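PDB 7C7U: biofilm-associated surface protein, which is a calcium-binding, cell wall-anchored adhesin of Staphylococcus aureus that takes part in biofilm formation and probably switches functional amyloid assembly. Local coordinates for residues Gln250-Leu262 / Thr295-Leu309. Numbering follows the deposited sequence.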
# COMPACT_ATOMS: atom_id res chain seq x y z
N GLN A 250 -21.37 -29.70 -21.44
CA GLN A 250 -20.45 -29.07 -20.49
C GLN A 250 -20.48 -27.55 -20.61
O GLN A 250 -20.58 -26.98 -21.70
CB GLN A 250 -19.03 -29.57 -20.70
CG GLN A 250 -18.78 -31.00 -20.26
CD GLN A 250 -18.93 -31.23 -18.77
OE1 GLN A 250 -18.42 -30.47 -17.95
NE2 GLN A 250 -19.61 -32.31 -18.41
N TRP A 251 -20.39 -26.89 -19.47
CA TRP A 251 -20.29 -25.45 -19.41
C TRP A 251 -18.86 -24.98 -19.75
O TRP A 251 -17.91 -25.76 -19.75
CB TRP A 251 -20.67 -24.95 -18.03
CG TRP A 251 -22.11 -25.10 -17.66
CD1 TRP A 251 -23.13 -25.60 -18.45
CD2 TRP A 251 -22.70 -24.76 -16.41
NE1 TRP A 251 -24.32 -25.60 -17.73
CE2 TRP A 251 -24.08 -25.09 -16.48
CE3 TRP A 251 -22.20 -24.22 -15.22
CZ2 TRP A 251 -24.96 -24.86 -15.43
CZ3 TRP A 251 -23.07 -24.02 -14.17
CH2 TRP A 251 -24.43 -24.34 -14.28
N ALA A 252 -18.72 -23.68 -19.97
CA ALA A 252 -17.39 -23.09 -20.12
C ALA A 252 -17.20 -21.96 -19.12
O ALA A 252 -18.15 -21.24 -18.79
CB ALA A 252 -17.17 -22.55 -21.54
N TYR A 253 -15.96 -21.78 -18.65
CA TYR A 253 -15.59 -20.62 -17.86
C TYR A 253 -14.92 -19.59 -18.78
O TYR A 253 -14.02 -19.94 -19.56
CB TYR A 253 -14.64 -20.99 -16.72
CG TYR A 253 -14.34 -19.81 -15.83
CD1 TYR A 253 -15.36 -19.19 -15.11
CD2 TYR A 253 -13.04 -19.30 -15.71
CE1 TYR A 253 -15.11 -18.10 -14.32
CE2 TYR A 253 -12.78 -18.21 -14.93
CZ TYR A 253 -13.81 -17.63 -14.22
OH TYR A 253 -13.53 -16.55 -13.42
N ASN A 254 -15.35 -18.34 -18.67
CA ASN A 254 -14.95 -17.25 -19.55
C ASN A 254 -14.36 -16.13 -18.70
O ASN A 254 -14.84 -15.85 -17.61
CB ASN A 254 -16.16 -16.72 -20.35
CG ASN A 254 -16.91 -17.83 -21.06
OD1 ASN A 254 -16.69 -18.06 -22.25
ND2 ASN A 254 -17.77 -18.54 -20.33
N TYR A 255 -13.31 -15.48 -19.20
CA TYR A 255 -12.59 -14.51 -18.39
C TYR A 255 -12.10 -13.37 -19.28
O TYR A 255 -11.82 -13.55 -20.46
CB TYR A 255 -11.42 -15.19 -17.61
CG TYR A 255 -10.64 -16.15 -18.47
CD1 TYR A 255 -9.53 -15.70 -19.20
CD2 TYR A 255 -11.04 -17.47 -18.62
CE1 TYR A 255 -8.83 -16.57 -20.03
CE2 TYR A 255 -10.36 -18.34 -19.45
CZ TYR A 255 -9.26 -17.89 -20.16
OH TYR A 255 -8.58 -18.75 -21.00
N GLN A 256 -12.07 -12.17 -18.71
CA GLN A 256 -11.61 -10.97 -19.40
C GLN A 256 -10.50 -10.34 -18.57
O GLN A 256 -10.71 -9.99 -17.41
CB GLN A 256 -12.77 -9.98 -19.62
CG GLN A 256 -13.97 -10.59 -20.41
CD GLN A 256 -14.99 -9.54 -20.88
OE1 GLN A 256 -15.08 -8.45 -20.32
NE2 GLN A 256 -15.78 -9.88 -21.91
N ILE A 257 -9.31 -10.21 -19.16
CA ILE A 257 -8.16 -9.62 -18.47
C ILE A 257 -7.91 -8.24 -19.09
O ILE A 257 -7.83 -8.12 -20.32
CB ILE A 257 -6.91 -10.52 -18.58
CG1 ILE A 257 -7.24 -11.97 -18.21
CG2 ILE A 257 -5.72 -10.00 -17.70
CD1 ILE A 257 -7.69 -12.16 -16.76
N ASP A 258 -7.80 -7.22 -18.25
CA ASP A 258 -7.59 -5.85 -18.72
C ASP A 258 -6.44 -5.80 -19.73
O ASP A 258 -5.32 -6.23 -19.44
CB ASP A 258 -7.28 -4.94 -17.53
CG ASP A 258 -7.37 -3.47 -17.89
OD1 ASP A 258 -6.68 -3.03 -18.83
OD2 ASP A 258 -8.13 -2.75 -17.23
N LYS A 259 -6.74 -5.29 -20.93
CA LYS A 259 -5.77 -5.24 -22.02
C LYS A 259 -4.48 -4.49 -21.63
O LYS A 259 -3.40 -4.82 -22.13
CB LYS A 259 -6.42 -4.60 -23.25
CG LYS A 259 -6.85 -3.16 -23.05
CD LYS A 259 -7.56 -2.64 -24.30
CE LYS A 259 -7.89 -1.16 -24.16
NZ LYS A 259 -6.62 -0.37 -23.97
N ASP A 260 -4.56 -3.49 -20.75
CA ASP A 260 -3.34 -2.76 -20.39
C ASP A 260 -2.39 -3.56 -19.51
O ASP A 260 -1.24 -3.14 -19.35
CB ASP A 260 -3.68 -1.45 -19.67
CG ASP A 260 -4.32 -0.45 -20.60
OD1 ASP A 260 -4.10 -0.56 -21.81
OD2 ASP A 260 -5.04 0.45 -20.11
N LEU A 261 -2.82 -4.67 -18.93
CA LEU A 261 -1.88 -5.50 -18.20
C LEU A 261 -1.12 -6.45 -19.11
O LEU A 261 -0.09 -6.99 -18.71
CB LEU A 261 -2.61 -6.30 -17.11
CG LEU A 261 -2.93 -5.51 -15.85
CD1 LEU A 261 -3.65 -6.38 -14.84
CD2 LEU A 261 -1.62 -4.96 -15.27
N LEU A 262 -1.60 -6.65 -20.33
CA LEU A 262 -1.01 -7.67 -21.20
C LEU A 262 0.50 -7.55 -21.40
O LEU A 262 1.17 -8.59 -21.42
CB LEU A 262 -1.74 -7.67 -22.55
CG LEU A 262 -3.23 -8.01 -22.55
CD1 LEU A 262 -3.65 -8.38 -23.95
CD2 LEU A 262 -3.56 -9.13 -21.56
N THR A 295 -5.36 -19.37 -22.07
CA THR A 295 -4.97 -18.49 -23.16
C THR A 295 -5.92 -17.30 -23.22
O THR A 295 -7.11 -17.42 -22.89
CB THR A 295 -4.97 -19.22 -24.50
OG1 THR A 295 -6.30 -19.27 -25.01
CG2 THR A 295 -4.42 -20.62 -24.35
N ILE A 296 -5.37 -16.16 -23.63
CA ILE A 296 -6.11 -14.91 -23.81
C ILE A 296 -5.85 -14.41 -25.22
O ILE A 296 -4.79 -14.66 -25.80
CB ILE A 296 -5.70 -13.85 -22.77
CG1 ILE A 296 -4.19 -13.90 -22.54
CG2 ILE A 296 -6.44 -14.05 -21.46
CD1 ILE A 296 -3.63 -12.69 -21.86
N ASP A 297 -6.83 -13.70 -25.79
CA ASP A 297 -6.64 -13.13 -27.12
C ASP A 297 -6.03 -11.73 -26.97
O ASP A 297 -5.66 -11.30 -25.88
CB ASP A 297 -7.95 -13.16 -27.92
CG ASP A 297 -9.04 -12.25 -27.35
OD1 ASP A 297 -8.76 -11.38 -26.51
OD2 ASP A 297 -10.21 -12.43 -27.74
N GLU A 298 -5.95 -10.99 -28.08
CA GLU A 298 -5.20 -9.73 -28.07
C GLU A 298 -5.86 -8.67 -27.21
O GLU A 298 -5.21 -7.67 -26.89
CB GLU A 298 -5.02 -9.18 -29.49
CG GLU A 298 -6.21 -8.37 -30.01
CD GLU A 298 -7.36 -9.21 -30.53
OE1 GLU A 298 -7.38 -10.44 -30.29
OE2 GLU A 298 -8.26 -8.61 -31.17
N VAL A 299 -7.13 -8.85 -26.82
CA VAL A 299 -7.81 -7.90 -25.96
C VAL A 299 -7.99 -8.43 -24.54
O VAL A 299 -8.56 -7.74 -23.69
CB VAL A 299 -9.16 -7.47 -26.56
CG1 VAL A 299 -10.23 -8.52 -26.31
CG2 VAL A 299 -9.59 -6.10 -26.05
N GLY A 300 -7.44 -9.60 -24.25
CA GLY A 300 -7.44 -10.12 -22.90
C GLY A 300 -8.55 -11.11 -22.59
O GLY A 300 -8.69 -11.50 -21.43
N ASN A 301 -9.31 -11.54 -23.60
CA ASN A 301 -10.44 -12.45 -23.41
C ASN A 301 -10.04 -13.90 -23.63
O ASN A 301 -9.23 -14.21 -24.51
CB ASN A 301 -11.58 -12.08 -24.36
CG ASN A 301 -12.17 -10.74 -24.05
OD1 ASN A 301 -11.97 -10.21 -22.96
ND2 ASN A 301 -12.89 -10.18 -25.01
N GLY A 302 -10.63 -14.79 -22.85
CA GLY A 302 -10.40 -16.21 -23.03
C GLY A 302 -11.57 -17.02 -22.51
O GLY A 302 -12.48 -16.50 -21.84
N THR A 303 -11.52 -18.31 -22.81
CA THR A 303 -12.54 -19.25 -22.39
C THR A 303 -11.87 -20.61 -22.23
O THR A 303 -10.92 -20.94 -22.94
CB THR A 303 -13.69 -19.31 -23.40
OG1 THR A 303 -14.65 -20.29 -22.98
CG2 THR A 303 -13.18 -19.68 -24.77
N ILE A 304 -12.36 -21.39 -21.27
CA ILE A 304 -11.83 -22.73 -21.04
C ILE A 304 -13.01 -23.66 -20.78
O ILE A 304 -14.00 -23.27 -20.14
CB ILE A 304 -10.81 -22.77 -19.88
CG1 ILE A 304 -10.19 -24.17 -19.78
CG2 ILE A 304 -11.46 -22.38 -18.56
CD1 ILE A 304 -9.19 -24.32 -18.70
N THR A 305 -12.94 -24.86 -21.32
CA THR A 305 -13.96 -25.87 -21.06
C THR A 305 -13.26 -27.22 -20.95
O THR A 305 -12.03 -27.32 -21.00
CB THR A 305 -15.05 -25.87 -22.13
OG1 THR A 305 -16.17 -26.67 -21.69
CG2 THR A 305 -14.51 -26.39 -23.45
N SER A 306 -14.06 -28.26 -20.77
CA SER A 306 -13.54 -29.56 -20.38
C SER A 306 -14.61 -30.60 -20.66
O SER A 306 -15.78 -30.28 -20.82
CB SER A 306 -13.17 -29.55 -18.90
OG SER A 306 -13.08 -30.86 -18.40
N ASP A 307 -14.19 -31.86 -20.70
CA ASP A 307 -15.16 -32.94 -20.77
C ASP A 307 -15.84 -33.16 -19.43
O ASP A 307 -16.88 -33.82 -19.38
CB ASP A 307 -14.51 -34.23 -21.26
CG ASP A 307 -14.29 -34.25 -22.77
OD1 ASP A 307 -15.18 -33.80 -23.52
OD2 ASP A 307 -13.22 -34.70 -23.21
N ASN A 308 -15.27 -32.62 -18.35
CA ASN A 308 -15.93 -32.65 -17.04
C ASN A 308 -15.42 -31.45 -16.25
O ASN A 308 -14.38 -31.55 -15.59
CB ASN A 308 -15.67 -33.96 -16.31
CG ASN A 308 -16.54 -34.11 -15.08
OD1 ASN A 308 -16.96 -33.11 -14.50
ND2 ASN A 308 -16.81 -35.35 -14.68
N LEU A 309 -16.18 -30.35 -16.27
CA LEU A 309 -15.73 -29.10 -15.66
C LEU A 309 -15.44 -29.24 -14.16
O LEU A 309 -14.70 -28.42 -13.60
CB LEU A 309 -16.78 -28.01 -15.90
CG LEU A 309 -16.37 -26.55 -15.74
CD1 LEU A 309 -15.15 -26.22 -16.61
CD2 LEU A 309 -17.53 -25.62 -16.06
O HOH W 1 -19.78 -33.06 -15.48
O HOH W 2 -7.79 -21.02 -22.37
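The chi1 of Y255, 44°, sets CG between the backbone N and the carbonyl carbon and lays the ring across the neighbouring strand at G302. One ring face covers G302, with CZ 3.4 Å from G302 C. I296 CG2 meets the ring edge in its plane. Beyond the ring, Y255 OH donates to T295 O at 2.7 Å. A water links the same hydroxyl to T295 N and T303 O. Toward the start of 250-262, Q250 is bent at chi2 (-65°), which carries its amide along the D307-N308 backbone. Q250 OE1 accepts from L309 N at 2.8 Å, with the donor above the carbonyl plane; Y243 OH is a second partner of this oxygen. T305 OG1 donates to W251 O at 2.8 Å. Strands 252-257 and 301-305 run antiparallel, with hydrogen-bonded pairs Y253-I304 and Y255-G302. Beyond these pairs, I257 N donates to G300 O at 2.7 Å. The type I turn D297-G300 leads into strand 301-305. D297 OD1 takes V299 N and N301 N from opposite faces of its carboxylate. L262 CD2 packs on I296 CD1 at 3.6 Å. Strand 359-369 flanks 252-257 on its other side. Backbone pairing thus joins edge strand 301-305 to 252-257, while side-chain bonds to main-chain atoms tie the flanking residues: Y255 OH at T295 before the strand and Q250 OE1 at L309 after it.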